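Local atomic coordinates of orotidine 5'-phosphate decarboxylase (Pyrococcus horikoshii, PDB entry 2CZD), a protein that probably catalyses the decarboxylation of orotidine 5'-monophosphate to uridine 5'-monophosphate, the last step of de novo UMP biosynthesis, and works as a homodimer. Residues B[63-66]-B[67-71]; B[86-89]-B[90-94]. All blocks are in the same frame, centred on the assembly; numbering follows the deposited sequence.

Both contacts are helix starts on the same side of one (beta/alpha)8 barrel, each following the loop after a barrel strand, and both touch the second subunit. Contact 1, residues 63-71, runs along the first turns of helix 64-76 and is partly buried; four regular backbone bonds carry it, with Asn65, Arg68 and Leu69 meeting on its outer face. Contact 2, residues 86-94, is the more buried: a beta turn feeds helix 90-97, with a glycine at the N-cap and a single backbone bond across the junction. The two helices meet directly, through Asn67 and Ser92 and through the Pro64 ring packed against Asp91 and Ser92.

Contact 1 of 2, residues B[63-66]-B[67-71]; sequences IPNT and NRLIA
Four successive i to i+4 bonds join residues 63-66 to 67-70 and make the opening turns of helix 64-76. Ile63 stands at the N-cap, and its O receives Asn67 N at 2.9 Å. The next three bonds run from the N atoms of Arg68, Leu69 and Ile70 to the O atoms of Pro64, Asn65 and Thr66.

On the outer face, the Asn65 amide lies between two side chains of the following turn. Its OD1 approaches the edge of the Arg68 guanidinium, in plane, and accepts a weak hydrogen bond from NH1 at 3.3 Å, the two planar groups turned 45° apart. The bend in the arginine at chi3 (-66°) folds NH1 back to this position, while Arg68 NE has a long, weak ion pair with Glu98. The other branch of the amide, ND2, rests against Leu69 CD1 at 3.7 Å, and Leu69 CG sits 3.3 Å from Asn65 O. An alanine in place of Leu69 would remove the isopropyl end from beside the Asn65 amide and would probably leave the amide freer to turn and Tyr9 of the second subunit without a packing partner.

Further round the helix, Ile70 CG1 lies 3.2 Å from Thr66 O, and its CD1 reaches Thr66 CG2 at 4.1 Å. Ile63 to Thr66 belong to the substrate-binding site, and a dithiothreitol molecule, probably from the crystallisation liquor, comes within about 3 Å (nearest atoms) of the Thr66 side chain.

Asn67 faces inward, OD1 bonded to Asp62 N and ND2 to Ser92 O of helix 90-97. Ile70 packs on Leu58 and Leu60 of strand 53-60, so the helix lies against the barrel wall as the crossover from that strand to strand 81-85.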
loop_
_atom_site.group_PDB
_atom_site.type_symbol
_atom_site.label_atom_id
_atom_site.label_comp_id
_atom_site.label_asym_id
_atom_site.label_seq_id
_atom_site.Cartn_x
_atom_site.Cartn_y
_atom_site.Cartn_z
ATOM N N ILE B 63 0.456 0.207 9.294
ATOM C CA ILE B 63 1.009 0.262 10.639
ATOM C C ILE B 63 2.197 -0.709 10.698
ATOM O O ILE B 63 2.292 -1.663 9.907
ATOM C CB ILE B 63 -0.047 -0.097 11.708
ATOM C CG1 ILE B 63 -0.452 -1.562 11.610
ATOM C CG2 ILE B 63 -1.263 0.781 11.510
ATOM C CD1 ILE B 63 -1.466 -1.972 12.702
ATOM N N PRO B 64 3.117 -0.497 11.640
ATOM C CA PRO B 64 4.287 -1.376 11.728
ATOM C C PRO B 64 4.045 -2.874 11.681
ATOM O O PRO B 64 4.668 -3.574 10.880
ATOM C CB PRO B 64 4.971 -0.925 13.019
ATOM C CG PRO B 64 4.648 0.545 13.055
ATOM C CD PRO B 64 3.188 0.590 12.634
ATOM N N ASN B 65 3.135 -3.380 12.504
ATOM C CA ASN B 65 2.925 -4.818 12.490
ATOM C C ASN B 65 2.394 -5.362 11.171
ATOM O O ASN B 65 2.764 -6.459 10.762
ATOM C CB ASN B 65 1.987 -5.267 13.607
ATOM C CG ASN B 65 2.000 -6.784 13.767
ATOM O OD1 ASN B 65 3.030 -7.370 14.123
ATOM N ND2 ASN B 65 0.868 -7.429 13.482
ATOM N N THR B 66 1.506 -4.618 10.512
ATOM C CA THR B 66 0.964 -5.075 9.238
ATOM C C THR B 66 2.044 -4.988 8.153
ATOM O O THR B 66 2.144 -5.878 7.312
ATOM C CB THR B 66 -0.284 -4.279 8.885
ATOM O OG1 THR B 66 -1.252 -4.500 9.925
ATOM C CG2 THR B 66 -0.880 -4.737 7.533
ATOM N N ASN B 67 2.860 -3.929 8.187
ATOM C CA ASN B 67 3.964 -3.820 7.236
ATOM C C ASN B 67 4.871 -5.033 7.425
ATOM O O ASN B 67 5.332 -5.640 6.457
ATOM C CB ASN B 67 4.788 -2.556 7.506
ATOM C CG ASN B 67 4.330 -1.375 6.676
ATOM O OD1 ASN B 67 3.243 -1.393 6.099
ATOM N ND2 ASN B 67 5.163 -0.335 6.616
ATOM N N ARG B 68 5.115 -5.386 8.685
ATOM C CA ARG B 68 5.967 -6.546 8.993
ATOM C C ARG B 68 5.385 -7.846 8.427
ATOM O O ARG B 68 6.100 -8.635 7.813
ATOM C CB ARG B 68 6.128 -6.673 10.505
ATOM C CG ARG B 68 6.840 -7.943 10.968
ATOM C CD ARG B 68 6.865 -7.974 12.493
ATOM N NE ARG B 68 7.703 -6.894 13.012
ATOM C CZ ARG B 68 7.250 -5.869 13.730
ATOM N NH1 ARG B 68 5.957 -5.780 14.033
ATOM N NH2 ARG B 68 8.086 -4.921 14.128
ATOM N N LEU B 69 4.095 -8.071 8.644
ATOM C CA LEU B 69 3.455 -9.275 8.123
ATOM C C LEU B 69 3.528 -9.347 6.597
ATOM O O LEU B 69 3.782 -10.411 6.020
ATOM C CB LEU B 69 1.997 -9.321 8.570
ATOM C CG LEU B 69 1.752 -9.537 10.053
ATOM C CD1 LEU B 69 0.294 -9.332 10.337
ATOM C CD2 LEU B 69 2.182 -10.957 10.450
ATOM N N ILE B 70 3.290 -8.216 5.938
ATOM C CA ILE B 70 3.354 -8.206 4.488
ATOM C C ILE B 70 4.792 -8.493 4.026
ATOM O O ILE B 70 5.015 -9.286 3.102
ATOM C CB ILE B 70 2.899 -6.846 3.930
ATOM C CG1 ILE B 70 1.412 -6.630 4.252
ATOM C CG2 ILE B 70 3.160 -6.781 2.432
ATOM C CD1 ILE B 70 0.956 -5.201 3.948
ATOM N N ALA B 71 5.761 -7.843 4.666
ATOM C CA ALA B 71 7.177 -8.023 4.317
ATOM C C ALA B 71 7.619 -9.479 4.515
ATOM O O ALA B 71 8.327 -10.050 3.681
ATOM C CB ALA B 71 8.039 -7.098 5.180
#

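Contact 2 of 2, residues B[86-89]-B[90-94]; sequences TFVG and RDSVM
Gly89 O accepts Val93 N at 3.2 Å, the first helical bond at the N-cap of helix 90-97, where a type I beta turn from Thr86 to Gly89 carries the (beta/alpha)8 barrel chain from strand 81-85 into the helix. The turn closes with Gly89 N bonded to Thr86 O at 3.1 Å. With phi 122° and psi 157°, Gly89 adopts a backbone conformation that leaves no room for a beta carbon, which would collide with the carbonyl O of Val88 and with Asp91 OD2, so the absence of a side chain suits the site.

Ser92 turns its side chain back over the junction. With OG anti to its own carbonyl carbon (chi1 -73°), the hydroxyl lies alongside Val88 CG1 at 3.5 Å, and Ser92 CB packs on the same methyl. This hydroxyl is hydrogen-bonded to Asp62 O, which ties the helix start to the loop before helix 64-76. Val88 also faces the dimer partner: its O accepts a bond from His110 NE2 of the second subunit, and its side chain packs on Phe87 of that subunit. Asp91 OD1 is held by Gly112 N of the second subunit, and its other oxygen, OD2, takes a weak bond from Ser92 N at 2.8 Å. One turn into the helix, Val93 CG2 comes within 3.3 Å of Gly89 O.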
loop_
_atom_site.group_PDB
_atom_site.type_symbol
_atom_site.label_atom_id
_atom_site.label_comp_id
_atom_site.label_asym_id
_atom_site.label_seq_id
_atom_site.Cartn_x
_atom_site.Cartn_y
_atom_site.Cartn_z
ATOM N N THR B 86 7.859 6.624 3.192
ATOM C CA THR B 86 8.514 7.279 4.320
ATOM C C THR B 86 7.461 7.986 5.186
ATOM O O THR B 86 7.629 8.097 6.401
ATOM C CB THR B 86 9.498 8.369 3.823
ATOM O OG1 THR B 86 10.447 7.761 2.942
ATOM C CG2 THR B 86 10.273 8.991 4.971
ATOM N N PHE B 87 6.381 8.448 4.542
ATOM C CA PHE B 87 5.314 9.261 5.174
ATOM C C PHE B 87 4.682 8.703 6.440
ATOM O O PHE B 87 4.348 9.459 7.347
ATOM C CB PHE B 87 4.194 9.509 4.124
ATOM C CG PHE B 87 3.581 10.897 4.126
ATOM C CD1 PHE B 87 2.910 11.392 5.235
ATOM C CD2 PHE B 87 3.628 11.686 2.977
ATOM C CE1 PHE B 87 2.292 12.671 5.200
ATOM C CE2 PHE B 87 3.003 12.974 2.945
ATOM C CZ PHE B 87 2.351 13.441 4.058
ATOM N N VAL B 88 4.535 7.385 6.511
ATOM C CA VAL B 88 3.866 6.751 7.627
ATOM C C VAL B 88 4.702 6.663 8.897
ATOM O O VAL B 88 4.182 6.353 9.959
ATOM C CB VAL B 88 3.311 5.367 7.158
ATOM C CG1 VAL B 88 2.554 4.647 8.264
ATOM C CG2 VAL B 88 2.339 5.612 5.994
ATOM N N GLY B 89 5.996 6.944 8.795
ATOM C CA GLY B 89 6.805 6.917 9.998
ATOM C C GLY B 89 7.975 5.958 9.946
ATOM O O GLY B 89 7.966 4.994 9.189
ATOM N N ARG B 90 8.977 6.237 10.774
ATOM C CA ARG B 90 10.179 5.416 10.851
ATOM C C ARG B 90 9.903 4.000 11.379
ATOM O O ARG B 90 10.566 3.051 10.963
ATOM C CB ARG B 90 11.203 6.112 11.747
ATOM C CG ARG B 90 11.695 7.425 11.160
ATOM C CD ARG B 90 12.403 8.248 12.239
ATOM N NE ARG B 90 13.087 9.455 11.747
ATOM C CZ ARG B 90 12.510 10.604 11.378
ATOM N NH1 ARG B 90 11.187 10.773 11.410
ATOM N NH2 ARG B 90 13.287 11.629 11.013
ATOM N N ASP B 91 8.937 3.851 12.282
ATOM C CA ASP B 91 8.621 2.524 12.792
ATOM C C ASP B 91 8.064 1.636 11.688
ATOM O O ASP B 91 8.429 0.462 11.599
ATOM C CB ASP B 91 7.686 2.570 14.026
ATOM C CG ASP B 91 6.478 3.488 13.854
ATOM O OD1 ASP B 91 5.720 3.630 14.840
ATOM O OD2 ASP B 91 6.273 4.058 12.775
ATOM N N SER B 92 7.195 2.190 10.845
ATOM C CA SER B 92 6.656 1.422 9.736
ATOM C C SER B 92 7.748 1.066 8.725
ATOM O O SER B 92 7.703 -0.016 8.136
ATOM C CB SER B 92 5.499 2.168 9.070
ATOM O OG SER B 92 4.357 2.131 9.924
ATOM N N VAL B 93 8.741 1.945 8.550
ATOM C CA VAL B 93 9.845 1.642 7.637
ATOM C C VAL B 93 10.722 0.558 8.261
ATOM O O VAL B 93 11.045 -0.450 7.605
ATOM C CB VAL B 93 10.730 2.874 7.399
ATOM C CG1 VAL B 93 11.925 2.483 6.538
ATOM C CG2 VAL B 93 9.930 3.968 6.689
ATOM N N MET B 94 11.083 0.734 9.539
ATOM C CA MET B 94 11.965 -0.243 10.163
ATOM C C MET B 94 11.343 -1.622 10.331
ATOM O O MET B 94 12.062 -2.633 10.356
ATOM C CB MET B 94 12.491 0.292 11.504
ATOM C CG MET B 94 13.490 1.437 11.364
ATOM S SD MET B 94 14.917 1.050 10.315
ATOM C CE MET B 94 15.697 -0.193 11.244
#